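Putative PLP-dependent aminotransferase (Bacillus cereus ATCC 10987, PDB 3JU7) probably binds pyridoxal phosphate and acts as a transaminase of the DegT/DnrJ/EryC1 family, though its substrate is not established. Local coordinates at residues A[252-257]-A[285-290]; A[164-169]-A[245-250]; A[72-77]-A[98-103]; A[68-73]-A[132-137]; A[193-198]-A[233-238]. All blocks are in the same frame, centred on the assembly; numbering follows the deposited sequence.

Contact 1 (A[252-257]-A[285-290])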
# COMPACT_ATOMS: atom_id res chain seq x y z
N ASP A 252 19.35 18.95 -9.62
CA ASP A 252 18.53 20.07 -10.03
C ASP A 252 17.44 20.34 -8.99
O ASP A 252 17.30 21.47 -8.52
CB ASP A 252 17.90 19.82 -11.38
CG ASP A 252 18.93 19.65 -12.50
OD1 ASP A 252 20.15 19.65 -12.22
OD2 ASP A 252 18.51 19.52 -13.67
N LYS A 253 16.69 19.32 -8.60
CA LYS A 253 15.62 19.55 -7.65
C LYS A 253 16.14 20.09 -6.34
O LYS A 253 15.57 21.02 -5.77
CB LYS A 253 14.82 18.26 -7.38
CG LYS A 253 13.91 17.88 -8.52
CD LYS A 253 13.21 16.56 -8.21
CE LYS A 253 12.10 16.27 -9.20
NZ LYS A 253 10.99 17.29 -9.07
N LEU A 254 17.21 19.49 -5.84
CA LEU A 254 17.82 19.92 -4.59
C LEU A 254 18.36 21.37 -4.67
O LEU A 254 18.19 22.16 -3.74
CB LEU A 254 18.96 18.98 -4.26
CG LEU A 254 19.81 19.31 -3.03
CD1 LEU A 254 18.91 19.28 -1.82
CD2 LEU A 254 20.95 18.29 -2.91
N LYS A 255 19.02 21.69 -5.79
CA LYS A 255 19.52 23.05 -6.00
C LYS A 255 18.37 24.07 -6.02
O LYS A 255 18.44 25.07 -5.37
CB LYS A 255 20.34 23.15 -7.31
N GLU A 256 17.32 23.79 -6.77
CA GLU A 256 16.14 24.65 -6.81
C GLU A 256 15.59 24.93 -5.39
O GLU A 256 15.37 26.08 -5.04
CB GLU A 256 15.08 23.97 -7.70
CG GLU A 256 13.72 24.61 -7.77
CD GLU A 256 13.68 25.88 -8.60
OE1 GLU A 256 14.75 26.31 -9.11
OE2 GLU A 256 12.58 26.45 -8.74
N ARG A 257 15.43 23.87 -4.59
CA ARG A 257 14.88 24.02 -3.22
C ARG A 257 15.81 24.75 -2.28
O ARG A 257 15.37 25.56 -1.45
CB ARG A 257 14.55 22.66 -2.58
CG ARG A 257 13.27 22.09 -3.02
CD ARG A 257 12.98 20.71 -2.45
NE ARG A 257 11.79 20.25 -3.14
CZ ARG A 257 10.55 20.61 -2.85
NH1 ARG A 257 10.27 21.37 -1.81
NH2 ARG A 257 9.55 20.17 -3.61
N ALA A 285 21.24 20.74 9.10
CA ALA A 285 20.97 20.55 7.69
C ALA A 285 19.51 20.19 7.54
O ALA A 285 18.93 19.53 8.40
CB ALA A 285 21.87 19.44 7.13
N VAL A 286 18.89 20.65 6.46
CA VAL A 286 17.50 20.38 6.23
C VAL A 286 17.26 20.36 4.74
O VAL A 286 17.90 21.08 4.02
CB VAL A 286 16.58 21.45 6.93
CG1 VAL A 286 16.88 22.82 6.40
CG2 VAL A 286 15.10 21.11 6.76
N ILE A 287 16.35 19.52 4.27
CA ILE A 287 15.86 19.62 2.90
C ILE A 287 14.38 19.97 3.04
O ILE A 287 13.66 19.35 3.83
CB ILE A 287 16.11 18.34 2.10
CG1 ILE A 287 15.67 18.55 0.67
CG2 ILE A 287 15.36 17.10 2.68
CD1 ILE A 287 15.99 17.37 -0.17
N GLN A 288 13.92 20.97 2.30
CA GLN A 288 12.63 21.58 2.60
C GLN A 288 11.45 21.32 1.62
O GLN A 288 11.48 21.64 0.43
CB GLN A 288 12.83 23.06 2.82
CG GLN A 288 13.86 23.33 3.91
CD GLN A 288 13.63 24.65 4.52
OE1 GLN A 288 13.51 25.65 3.82
NE2 GLN A 288 13.51 24.67 5.83
N GLN A 289 10.42 20.74 2.20
CA GLN A 289 9.14 20.46 1.57
C GLN A 289 8.31 21.75 1.54
O GLN A 289 7.51 21.97 0.66
CB GLN A 289 8.43 19.43 2.45
CG GLN A 289 7.17 18.89 1.95
CD GLN A 289 6.64 17.82 2.87
OE1 GLN A 289 5.58 17.26 2.62
NE2 GLN A 289 7.36 17.55 3.97
N PHE A 290 8.48 22.55 2.58
CA PHE A 290 7.85 23.86 2.77
C PHE A 290 8.78 24.58 3.76
O PHE A 290 9.81 24.02 4.15
CB PHE A 290 6.42 23.74 3.32
CG PHE A 290 6.27 22.77 4.48
CD1 PHE A 290 6.55 23.17 5.79
CD2 PHE A 290 5.81 21.46 4.25
CE1 PHE A 290 6.39 22.27 6.87
CE2 PHE A 290 5.63 20.55 5.31
CZ PHE A 290 5.91 20.95 6.63
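Arg-257 and Leu-254, one turn apart on helix 250-270, hold the irregular chain 285-290 that leads into strand 291-294, a helix-to-loop contact within the PLP-aminotransferase fold. Its polar half is one hydrogen bond: Arg-257 NH1 donates to the carbonyl O of Gln-288 over 2.6 Å. The acceptor is used in its carbonyl plane, on a lone pair, while the oxygen lies 22° out of the guanidinium plane; with an N-H...O angle of 140° the bond is short but not straight. The arginine reaches the loop because its chain runs extended from CG to NE, CG lying anti to the carbonyl carbon (chi1 -80°); CD consequently passes 3.4 Å from the same Gln-288 O. Pro-192 and Leu-352 also touch this side chain. The amide of Gln-288 turns to another partner, its OE1 being hydrogen-bonded to Ser-261 OG, one helical turn beyond Arg-257, so that backbone and side chain of one glutamine are both tied to the helix. The apolar half is narrower. Leu-254 and Ile-287 cross at about a right angle and meet at their branch ends, Leu-254 CD1 lying 3.9 Å from Ile-287 CD1.

Contact 2 (A[164-169]-A[245-250])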
# COMPACT_ATOMS: atom_id res chain seq x y z
N PRO A 164 10.02 12.92 5.06
CA PRO A 164 10.35 13.97 4.10
C PRO A 164 11.84 14.25 3.84
O PRO A 164 12.17 15.26 3.23
CB PRO A 164 9.68 15.20 4.71
CG PRO A 164 9.53 14.93 6.14
CD PRO A 164 9.64 13.47 6.38
N GLY A 165 12.72 13.36 4.26
CA GLY A 165 14.14 13.67 4.34
C GLY A 165 15.01 12.94 3.37
O GLY A 165 16.21 13.00 3.51
N PHE A 166 14.46 12.25 2.37
CA PHE A 166 15.33 11.59 1.41
C PHE A 166 16.09 12.63 0.62
O PHE A 166 15.52 13.62 0.18
CB PHE A 166 14.52 10.71 0.46
CG PHE A 166 15.33 9.77 -0.33
CD1 PHE A 166 15.95 8.69 0.29
CD2 PHE A 166 15.50 9.95 -1.70
CE1 PHE A 166 16.72 7.81 -0.44
CE2 PHE A 166 16.26 9.08 -2.44
CZ PHE A 166 16.88 8.01 -1.81
N GLY A 167 17.36 12.37 0.39
CA GLY A 167 18.22 13.29 -0.29
C GLY A 167 18.93 14.23 0.65
O GLY A 167 19.69 15.05 0.20
N LEU A 168 18.67 14.14 1.96
CA LEU A 168 19.33 15.00 2.96
C LEU A 168 20.78 14.57 3.25
O LEU A 168 21.03 13.50 3.83
CB LEU A 168 18.54 15.01 4.28
CG LEU A 168 19.13 15.86 5.39
CD1 LEU A 168 19.30 17.34 4.93
CD2 LEU A 168 18.21 15.73 6.66
N MSE A 169 21.69 15.45 2.87
CA MSE A 169 23.14 15.28 3.00
C MSE A 169 23.73 16.27 3.99
O MSE A 169 23.31 17.42 4.06
CB MSE A 169 23.79 15.62 1.66
CG MSE A 169 23.22 14.86 0.48
SE MSE A 169 23.83 13.06 0.56
CE MSE A 169 24.07 12.82 -1.33
N ALA A 245 14.49 8.18 -12.74
CA ALA A 245 14.59 9.44 -13.47
C ALA A 245 14.71 10.58 -12.50
O ALA A 245 15.32 11.59 -12.82
CB ALA A 245 13.36 9.66 -14.42
N THR A 246 14.09 10.43 -11.33
CA THR A 246 14.17 11.44 -10.31
C THR A 246 15.57 11.48 -9.70
O THR A 246 16.01 12.55 -9.29
CB THR A 246 13.13 11.21 -9.23
OG1 THR A 246 11.84 11.21 -9.83
CG2 THR A 246 13.20 12.32 -8.15
N MSE A 247 16.27 10.34 -9.65
CA MSE A 247 17.66 10.31 -9.23
C MSE A 247 18.51 11.11 -10.19
O MSE A 247 19.44 11.77 -9.76
CB MSE A 247 18.25 8.88 -9.13
CG MSE A 247 17.80 8.05 -7.94
SE MSE A 247 18.49 8.72 -6.27
CE MSE A 247 20.34 8.35 -6.69
N LYS A 248 18.25 11.03 -11.49
CA LYS A 248 19.12 11.74 -12.41
C LYS A 248 18.90 13.27 -12.35
O LYS A 248 19.83 14.05 -12.56
CB LYS A 248 19.06 11.13 -13.83
CG LYS A 248 17.97 11.61 -14.79
CD LYS A 248 18.03 10.87 -16.20
CE LYS A 248 16.61 10.81 -16.90
NZ LYS A 248 16.53 10.16 -18.25
N LYS A 249 17.69 13.71 -12.00
CA LYS A 249 17.39 15.15 -11.91
C LYS A 249 17.44 15.66 -10.47
O LYS A 249 17.03 16.80 -10.19
CB LYS A 249 16.01 15.46 -12.49
CG LYS A 249 15.74 14.83 -13.84
CD LYS A 249 16.65 15.35 -14.93
CE LYS A 249 16.25 16.72 -15.40
NZ LYS A 249 16.83 16.99 -16.76
N TRP A 250 17.91 14.81 -9.56
CA TRP A 250 17.84 15.16 -8.16
C TRP A 250 18.72 16.36 -7.79
O TRP A 250 18.35 17.11 -6.90
CB TRP A 250 18.22 13.97 -7.30
CG TRP A 250 18.32 14.35 -5.87
CD1 TRP A 250 19.42 14.34 -5.10
CD2 TRP A 250 17.26 14.85 -5.05
NE1 TRP A 250 19.12 14.75 -3.83
CE2 TRP A 250 17.80 15.08 -3.77
CE3 TRP A 250 15.91 15.10 -5.28
CZ2 TRP A 250 17.04 15.58 -2.72
CZ3 TRP A 250 15.14 15.59 -4.21
CH2 TRP A 250 15.71 15.82 -2.95
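This is a buried, mainly apolar contact between the tight turn before strand 169-170 and the C-terminal end of helix 237-248, where the chain passes into helix 250-270. Trp-250 supplies the larger part. A chi1 of 173° swings its indole away from the backbone N and toward the turn, where the benzo carbon CZ2 comes within 3.5 Å of Gly-167 CA. The approach is oblique to the ring, whereas Gly-167 O lies in the ring plane at its edge, 4.1 Å from Trp-250 NE1. The carbonyl O of Phe-166 stands 3.8 Å from Trp-250 CZ2. Gly-167 is the third residue of a type II turn closed by Leu-168 N to Gly-165 O at 3.1 Å; its positive phi of 91° and the nearness of the indole both suit a residue without CB. Beside this, SE of selenomethionine Met-247 meets the Phe-166 ring edge near its plane, 4.4 Å from CE2. Phe-193 packs edge-to-face with Phe-166 and also meets Trp-250. Helix 36-48 touches both Phe-166 and Met-247. The chemistry is therefore one of shape and dispersion: apolar and aromatic groups pack against a glycine turn, whose Gly-167 N is bonded instead to His-174 NE2.

Contact 3 (A[72-77]-A[98-103])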
# COMPACT_ATOMS: atom_id res chain seq x y z
N LEU A 72 7.96 -5.82 12.10
CA LEU A 72 9.18 -6.65 12.20
C LEU A 72 9.98 -6.44 13.49
O LEU A 72 10.44 -7.37 14.12
CB LEU A 72 10.13 -6.39 11.01
CG LEU A 72 11.49 -7.09 11.05
CD1 LEU A 72 11.27 -8.59 10.93
CD2 LEU A 72 12.41 -6.55 9.96
N LYS A 73 10.16 -5.18 13.86
CA LYS A 73 11.13 -4.81 14.86
C LYS A 73 10.55 -4.68 16.27
O LYS A 73 11.28 -4.68 17.23
CB LYS A 73 11.78 -3.50 14.43
CG LYS A 73 12.79 -3.70 13.30
CD LYS A 73 13.61 -2.49 12.97
CE LYS A 73 14.48 -1.97 14.13
NZ LYS A 73 15.77 -2.64 14.33
N LYS A 74 9.24 -4.56 16.42
CA LYS A 74 8.70 -4.37 17.75
C LYS A 74 9.02 -5.54 18.71
O LYS A 74 9.01 -6.70 18.35
CB LYS A 74 7.19 -4.12 17.70
CG LYS A 74 6.41 -5.30 17.18
CD LYS A 74 4.90 -5.06 17.01
CE LYS A 74 4.21 -6.40 16.77
NZ LYS A 74 2.77 -6.28 16.84
N ARG A 75 9.25 -5.21 19.97
CA ARG A 75 9.43 -6.24 20.98
C ARG A 75 8.08 -6.85 21.25
O ARG A 75 7.09 -6.15 21.48
CB ARG A 75 10.06 -5.67 22.24
CG ARG A 75 11.36 -4.98 21.93
CD ARG A 75 12.19 -4.75 23.11
NE ARG A 75 11.48 -4.03 24.14
CZ ARG A 75 12.05 -3.60 25.26
NH1 ARG A 75 13.34 -3.84 25.49
NH2 ARG A 75 11.32 -2.92 26.16
N LYS A 76 8.06 -8.17 21.21
CA LYS A 76 6.81 -8.91 21.16
C LYS A 76 5.99 -8.79 22.44
O LYS A 76 4.79 -8.95 22.41
CB LYS A 76 7.07 -10.38 20.75
CG LYS A 76 7.40 -10.56 19.23
N LYS A 77 6.60 -8.47 23.56
CA LYS A 77 5.82 -8.33 24.76
C LYS A 77 5.39 -6.87 25.03
O LYS A 77 4.59 -6.64 25.93
CB LYS A 77 6.59 -8.94 25.95
CG LYS A 77 6.71 -10.48 25.88
N CYS A 98 -0.10 -1.95 13.90
CA CYS A 98 0.74 -3.04 14.42
C CYS A 98 0.30 -3.50 15.78
O CYS A 98 0.97 -4.28 16.45
CB CYS A 98 2.18 -2.61 14.46
SG CYS A 98 2.89 -2.38 12.80
N GLY A 99 -0.83 -2.99 16.25
CA GLY A 99 -1.35 -3.39 17.53
C GLY A 99 -0.72 -2.69 18.71
O GLY A 99 -0.85 -3.15 19.81
N LEU A 100 -0.06 -1.57 18.51
CA LEU A 100 0.52 -0.85 19.63
C LEU A 100 -0.27 0.39 19.94
O LEU A 100 -1.06 0.86 19.12
CB LEU A 100 1.94 -0.44 19.32
CG LEU A 100 2.78 -1.63 18.91
CD1 LEU A 100 4.08 -1.11 18.45
CD2 LEU A 100 2.89 -2.59 20.11
N GLU A 101 -0.07 0.91 21.15
CA GLU A 101 -0.62 2.19 21.51
C GLU A 101 0.49 3.21 21.36
O GLU A 101 1.59 3.01 21.86
CB GLU A 101 -1.10 2.20 22.96
CG GLU A 101 -2.32 1.41 23.20
CD GLU A 101 -2.90 1.65 24.58
OE1 GLU A 101 -2.58 2.67 25.24
OE2 GLU A 101 -3.69 0.82 25.01
N PRO A 102 0.21 4.32 20.68
CA PRO A 102 1.21 5.37 20.79
C PRO A 102 1.30 5.84 22.25
O PRO A 102 0.31 5.76 23.00
CB PRO A 102 0.66 6.48 19.88
CG PRO A 102 -0.29 5.73 18.92
CD PRO A 102 -0.88 4.65 19.75
N TYR A 103 2.50 6.25 22.63
CA TYR A 103 2.78 6.91 23.91
C TYR A 103 3.59 8.17 23.58
O TYR A 103 4.78 8.08 23.20
CB TYR A 103 3.57 6.00 24.83
CG TYR A 103 3.52 6.37 26.31
CD1 TYR A 103 3.93 7.62 26.78
CD2 TYR A 103 3.04 5.46 27.25
CE1 TYR A 103 3.90 7.93 28.13
CE2 TYR A 103 2.99 5.77 28.59
CZ TYR A 103 3.42 7.00 29.02
OH TYR A 103 3.34 7.26 30.37
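Lys-74 makes the close part of this contact by laying its long side chain across to the turn at Cys-98 and ending in a hydrogen bond, Lys-74 NZ to Cys-98 O, at 2.7 Å. The acceptor is approached in its carbonyl plane with a C=O...N angle of 155°. Two torsional features bring the ammonium there: CG sits between the backbone N and the carbonyl carbon (chi1 64°), and from CG onward the chain is extended. Lys-74 CE follows 3.9 Å from Cys-98 O. Gln-71 OE1 offers NZ a second, weak hydrogen bond from the last turn of helix 62-73.

The accepting carbonyl belongs to a Schellman motif that terminates helix 90-97. Gly-99, with phi 82°, is its C-prime residue; Gly-99 N bonds to Ile-96 O and Leu-100 N to Ala-95 O, after which the chain enters strand 101-105, an edge of the three-stranded parallel sheet. Lys-74 is likewise the first residue past the end of helix 62-73, so the lysine ties one helix exit to another. A carbonyl at a helix C-terminus probably carries added negative potential, which would suit an ammonium donor.

The apolar part is looser, Lys-74 CD lying 4.3 Å from Leu-100 CD1. Cys-98 and Leu-100 are buried, both resting on Ile-70, and Cys-98 also packs on Trp-97 of the second subunit. The loose, exposed side begins at Lys-76 and Lys-77, whose side chains are modelled no further than CG; neither touches 98-103.

Contact 4 (A[68-73]-A[132-137])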
# COMPACT_ATOMS: atom_id res chain seq x y z
N ALA A 68 5.42 -2.03 8.15
CA ALA A 68 6.24 -3.21 7.97
C ALA A 68 7.36 -3.22 9.02
O ALA A 68 7.57 -4.23 9.75
CB ALA A 68 6.86 -3.21 6.60
N ALA A 69 8.08 -2.09 9.08
CA ALA A 69 9.24 -1.92 9.95
C ALA A 69 8.89 -2.10 11.45
O ALA A 69 9.56 -2.85 12.15
CB ALA A 69 9.95 -0.58 9.70
N ILE A 70 7.85 -1.46 11.91
CA ILE A 70 7.40 -1.60 13.31
C ILE A 70 6.99 -3.04 13.62
O ILE A 70 7.40 -3.59 14.63
CB ILE A 70 6.24 -0.62 13.61
CG1 ILE A 70 6.76 0.82 13.66
CG2 ILE A 70 5.47 -1.00 14.91
CD1 ILE A 70 5.74 1.85 13.33
N GLN A 71 6.17 -3.63 12.74
CA GLN A 71 5.74 -5.03 12.87
C GLN A 71 6.96 -5.96 12.97
O GLN A 71 7.01 -6.78 13.85
CB GLN A 71 4.85 -5.45 11.69
CG GLN A 71 4.39 -6.90 11.77
CD GLN A 71 3.57 -7.20 13.03
OE1 GLN A 71 2.82 -6.37 13.51
NE2 GLN A 71 3.75 -8.40 13.56
N LEU A 72 7.96 -5.82 12.10
CA LEU A 72 9.18 -6.65 12.20
C LEU A 72 9.98 -6.44 13.49
O LEU A 72 10.44 -7.37 14.12
CB LEU A 72 10.13 -6.39 11.01
CG LEU A 72 11.49 -7.09 11.05
CD1 LEU A 72 11.27 -8.59 10.93
CD2 LEU A 72 12.41 -6.55 9.96
N LYS A 73 10.16 -5.18 13.86
CA LYS A 73 11.13 -4.81 14.86
C LYS A 73 10.55 -4.68 16.27
O LYS A 73 11.28 -4.68 17.23
CB LYS A 73 11.78 -3.50 14.43
CG LYS A 73 12.79 -3.70 13.30
CD LYS A 73 13.61 -2.49 12.97
CE LYS A 73 14.48 -1.97 14.13
NZ LYS A 73 15.77 -2.64 14.33
N ILE A 132 8.58 -0.35 21.08
CA ILE A 132 9.37 0.32 20.04
C ILE A 132 9.45 1.83 20.26
O ILE A 132 8.61 2.42 20.94
CB ILE A 132 8.78 -0.00 18.63
CG1 ILE A 132 9.81 0.25 17.52
CG2 ILE A 132 7.42 0.67 18.43
CD1 ILE A 132 9.50 -0.50 16.24
N VAL A 133 10.48 2.43 19.71
CA VAL A 133 10.66 3.86 19.72
C VAL A 133 10.69 4.34 18.27
O VAL A 133 11.42 3.78 17.44
CB VAL A 133 11.99 4.25 20.45
CG1 VAL A 133 12.30 5.71 20.24
CG2 VAL A 133 11.93 3.86 21.96
N VAL A 134 9.91 5.37 17.96
CA VAL A 134 9.74 5.83 16.59
C VAL A 134 9.92 7.35 16.57
O VAL A 134 8.94 8.10 16.67
CB VAL A 134 8.36 5.41 16.04
CG1 VAL A 134 8.20 5.75 14.53
CG2 VAL A 134 8.15 3.91 16.28
N PRO A 135 11.17 7.81 16.48
CA PRO A 135 11.37 9.25 16.37
C PRO A 135 11.06 9.74 14.95
O PRO A 135 11.08 8.94 13.98
CB PRO A 135 12.86 9.43 16.69
CG PRO A 135 13.47 8.15 16.31
CD PRO A 135 12.44 7.08 16.46
N TYR A 136 10.73 11.02 14.86
CA TYR A 136 10.54 11.70 13.56
C TYR A 136 11.62 12.75 13.32
O TYR A 136 11.85 13.61 14.15
CB TYR A 136 9.16 12.31 13.56
CG TYR A 136 8.88 13.32 12.48
CD1 TYR A 136 9.23 13.09 11.17
CD2 TYR A 136 8.19 14.48 12.78
CE1 TYR A 136 8.94 14.03 10.18
CE2 TYR A 136 7.90 15.42 11.80
CZ TYR A 136 8.28 15.20 10.51
OH TYR A 136 8.01 16.17 9.54
N ALA A 137 12.30 12.68 12.18
CA ALA A 137 13.34 13.65 11.85
C ALA A 137 12.65 14.90 11.29
O ALA A 137 12.65 15.19 10.08
CB ALA A 137 14.33 13.05 10.86
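The last turns of helix 62-73 lie over the end of strand 130-133, with Ile-70 and Ile-132 forming the nearest backbone pair at 7.3 Å between CA atoms. Ile-132 bridges that gap with its delta methyl. A chi1 of -160° sends its CG1 branch out from the strand, and the continuing extension at chi2 carries CD1 onto the helix surface, 3.8 Å from Ile-70 CA. The same methyl meets Ile-70 CG1 at 4.0 Å, so it touches both the backbone and the side chain of one residue. The two isoleucines cross at about a right angle: the strand residue points at the helix, while Ile-70 runs past it and brings CG1 to 4.3 Å from Val-134 CG2.

Helix 62-73 is here covering the three-stranded parallel sheet 101-105, 80-84, 130-133, an alpha/beta layering in keeping with the PLP-dependent aminotransferase fold. Ile-132 and Val-134, two positions apart, present their side chains to the helix, and the backbone of Ile-132 is hydrogen-bonded to Tyr-80 and Leu-82 of the central strand.

Lys-73 adds the next turn of the helix. Its CB lies 4.2 Å from Ile-132 CD1, giving that methyl a second wall one turn on from Ile-70. Although CB points to the strand, the rest of the chain bends at chi3 and chi4 (61° and 83°) and leads away, placing NZ in a salt bridge with Glu-152. Only the aliphatic base of the lysine thus takes part in the packing. Val-159 touches both Lys-73 and Ile-132.

Contact 5 (A[193-198]-A[233-238]). With ACT (acetate ion), chain F.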
# COMPACT_ATOMS: atom_id res chain seq x y z
N PHE A 193 11.84 14.47 -2.80
CA PHE A 193 12.09 13.40 -3.77
C PHE A 193 10.74 12.75 -4.09
O PHE A 193 10.41 11.72 -3.52
CB PHE A 193 13.08 12.37 -3.23
CG PHE A 193 13.72 11.51 -4.29
CD1 PHE A 193 13.04 10.44 -4.86
CD2 PHE A 193 15.04 11.74 -4.68
CE1 PHE A 193 13.65 9.65 -5.86
CE2 PHE A 193 15.65 10.97 -5.62
CZ PHE A 193 14.96 9.94 -6.23
N GLY A 194 9.99 13.35 -5.01
CA GLY A 194 8.61 12.96 -5.23
C GLY A 194 8.33 12.34 -6.57
O GLY A 194 8.63 12.95 -7.62
N ILE A 195 7.74 11.14 -6.55
CA ILE A 195 7.44 10.40 -7.77
C ILE A 195 5.96 10.11 -8.00
O ILE A 195 5.61 9.63 -9.08
CB ILE A 195 8.21 9.07 -7.81
CG1 ILE A 195 7.57 8.04 -6.87
CG2 ILE A 195 9.69 9.33 -7.46
CD1 ILE A 195 8.33 6.71 -6.80
N GLY A 196 5.11 10.43 -7.03
CA GLY A 196 3.70 10.02 -7.05
C GLY A 196 3.38 9.38 -5.72
O GLY A 196 3.19 10.07 -4.74
N GLU A 197 3.35 8.06 -5.70
CA GLU A 197 3.31 7.27 -4.47
C GLU A 197 4.53 6.35 -4.42
O GLU A 197 4.94 5.76 -5.43
CB GLU A 197 2.04 6.44 -4.39
CG GLU A 197 0.76 7.26 -4.25
CD GLU A 197 0.48 7.78 -2.83
OE1 GLU A 197 1.09 7.30 -1.85
OE2 GLU A 197 -0.39 8.66 -2.70
N GLY A 198 5.16 6.28 -3.26
CA GLY A 198 6.31 5.43 -3.06
C GLY A 198 7.00 5.72 -1.74
O GLY A 198 6.67 6.65 -1.03
N CYS A 233 3.07 -4.48 0.02
CA CYS A 233 3.53 -3.09 -0.08
C CYS A 233 4.58 -2.97 -1.15
O CYS A 233 5.46 -2.13 -1.07
CB CYS A 233 4.06 -2.59 1.27
SG CYS A 233 5.64 -3.38 1.79
N LYS A 234 4.45 -3.81 -2.19
CA LYS A 234 5.33 -3.78 -3.35
C LYS A 234 5.09 -2.54 -4.21
O LYS A 234 3.97 -2.17 -4.49
CB LYS A 234 5.15 -5.06 -4.21
CG LYS A 234 5.43 -6.34 -3.43
CD LYS A 234 5.12 -7.62 -4.15
CE LYS A 234 3.67 -8.06 -4.08
NZ LYS A 234 2.78 -7.33 -4.94
N MSE A 235 6.21 -1.96 -4.62
CA MSE A 235 6.26 -0.87 -5.57
C MSE A 235 6.34 -1.42 -7.00
O MSE A 235 7.19 -2.27 -7.32
CB MSE A 235 7.48 0.03 -5.28
CG MSE A 235 7.74 1.08 -6.35
SE MSE A 235 9.24 2.25 -6.09
CE MSE A 235 8.46 3.22 -4.64
N SER A 236 5.47 -0.91 -7.87
CA SER A 236 5.52 -1.29 -9.28
C SER A 236 6.83 -0.90 -10.00
O SER A 236 7.61 -0.04 -9.55
CB SER A 236 4.29 -0.76 -10.05
OG SER A 236 4.39 0.61 -10.36
N GLU A 237 7.06 -1.56 -11.13
CA GLU A 237 8.18 -1.18 -12.04
C GLU A 237 8.00 0.25 -12.58
O GLU A 237 8.94 0.98 -12.79
CB GLU A 237 8.19 -2.15 -13.19
CG GLU A 237 8.74 -3.55 -12.85
CD GLU A 237 10.24 -3.51 -12.51
OE1 GLU A 237 10.63 -3.18 -11.36
OE2 GLU A 237 11.03 -3.82 -13.40
N TYR A 238 6.74 0.67 -12.72
CA TYR A 238 6.45 1.97 -13.23
C TYR A 238 6.87 3.08 -12.25
O TYR A 238 7.53 4.05 -12.64
CB TYR A 238 4.96 2.05 -13.52
CG TYR A 238 4.45 1.11 -14.61
CD1 TYR A 238 4.77 1.33 -15.95
CD2 TYR A 238 3.60 0.03 -14.31
CE1 TYR A 238 4.28 0.51 -16.95
CE2 TYR A 238 3.11 -0.79 -15.31
CZ TYR A 238 3.46 -0.54 -16.63
OH TYR A 238 3.01 -1.34 -17.65
C ACT F . 0.76 -10.09 -5.77
O ACT F . 1.99 -10.41 -5.87
OXT ACT F . 0.49 -8.96 -5.28
CH3 ACT F . -0.36 -10.98 -6.24
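The glycine-rich part, 193-198, of the loop between strands 182-186 and 199-203, just after the predicted PLP-lysine position 191 (not modelled), meets the turn that starts helix 237-248. Met-235, a selenomethionine here, makes the contact with its terminal methyl. The chain runs out extended through chi1 (171°) and chi2, then bends at chi3 (-71°), which turns CE to the loop. There CE rests 3.5 Å from Gly-198 CA, against backbone that carries no side chain. Ile-195 comes from the other part of the loop, tip to tip, its CD1 4.1 Å from Met-235 CE. Gly-196, with a positive phi of 130°, lies between Ile-195 and Gly-198, and both of these residues meet the same methyl.

Lys-234, the preceding residue, is polar in role and lies away from this packing. Its NZ donates to OXT of an acetate ion at 2.8 Å, with a weak second bond to acetate O at 3.3 Å; the acetate probably came from the crystallisation liquor. Asn-33 and Asn-232 also hold this ammonium, and Lys-234 and Glu-197 each form a salt bridge with the other's counterpart in the second subunit, so both segments line the subunit interface. The OG of Ser-236 caps the N-terminus of helix 237-248. Around the contact, Ile-195 leans on Ile-242 and Thr-246 of that helix, Met-235 touches Asn-38 of helix 36-48, and the backbone of Gly-198 is hydrogen-bonded to Phe-187, just past strand 182-186.

Contacts 3 and 4 start together at the end of helix 62-73, about 8 Å apart between centres, and fix it to the three-stranded parallel sheet; both close before contacts 2 and 5 open. Contact 5 is nested inside the loop closed by contact 2, and contact 1 opens last. These three gather around consecutive helices 237-248 and 250-270, contact 2 lying about 9 Å from contact 1 and 14 Å from contact 5 between centres. Phe-193 joins contacts 2 and 5, Ile-287 meets Trp-250, and Pro-164 touches Tyr-136 of contact 4. Contacts 1 and 2 lie across the chain's centre from contact 3, contact 1 also from contact 4. Contacts 3, 4 and 5 reach the second subunit, so parts of both groups lie beside the dimer interface.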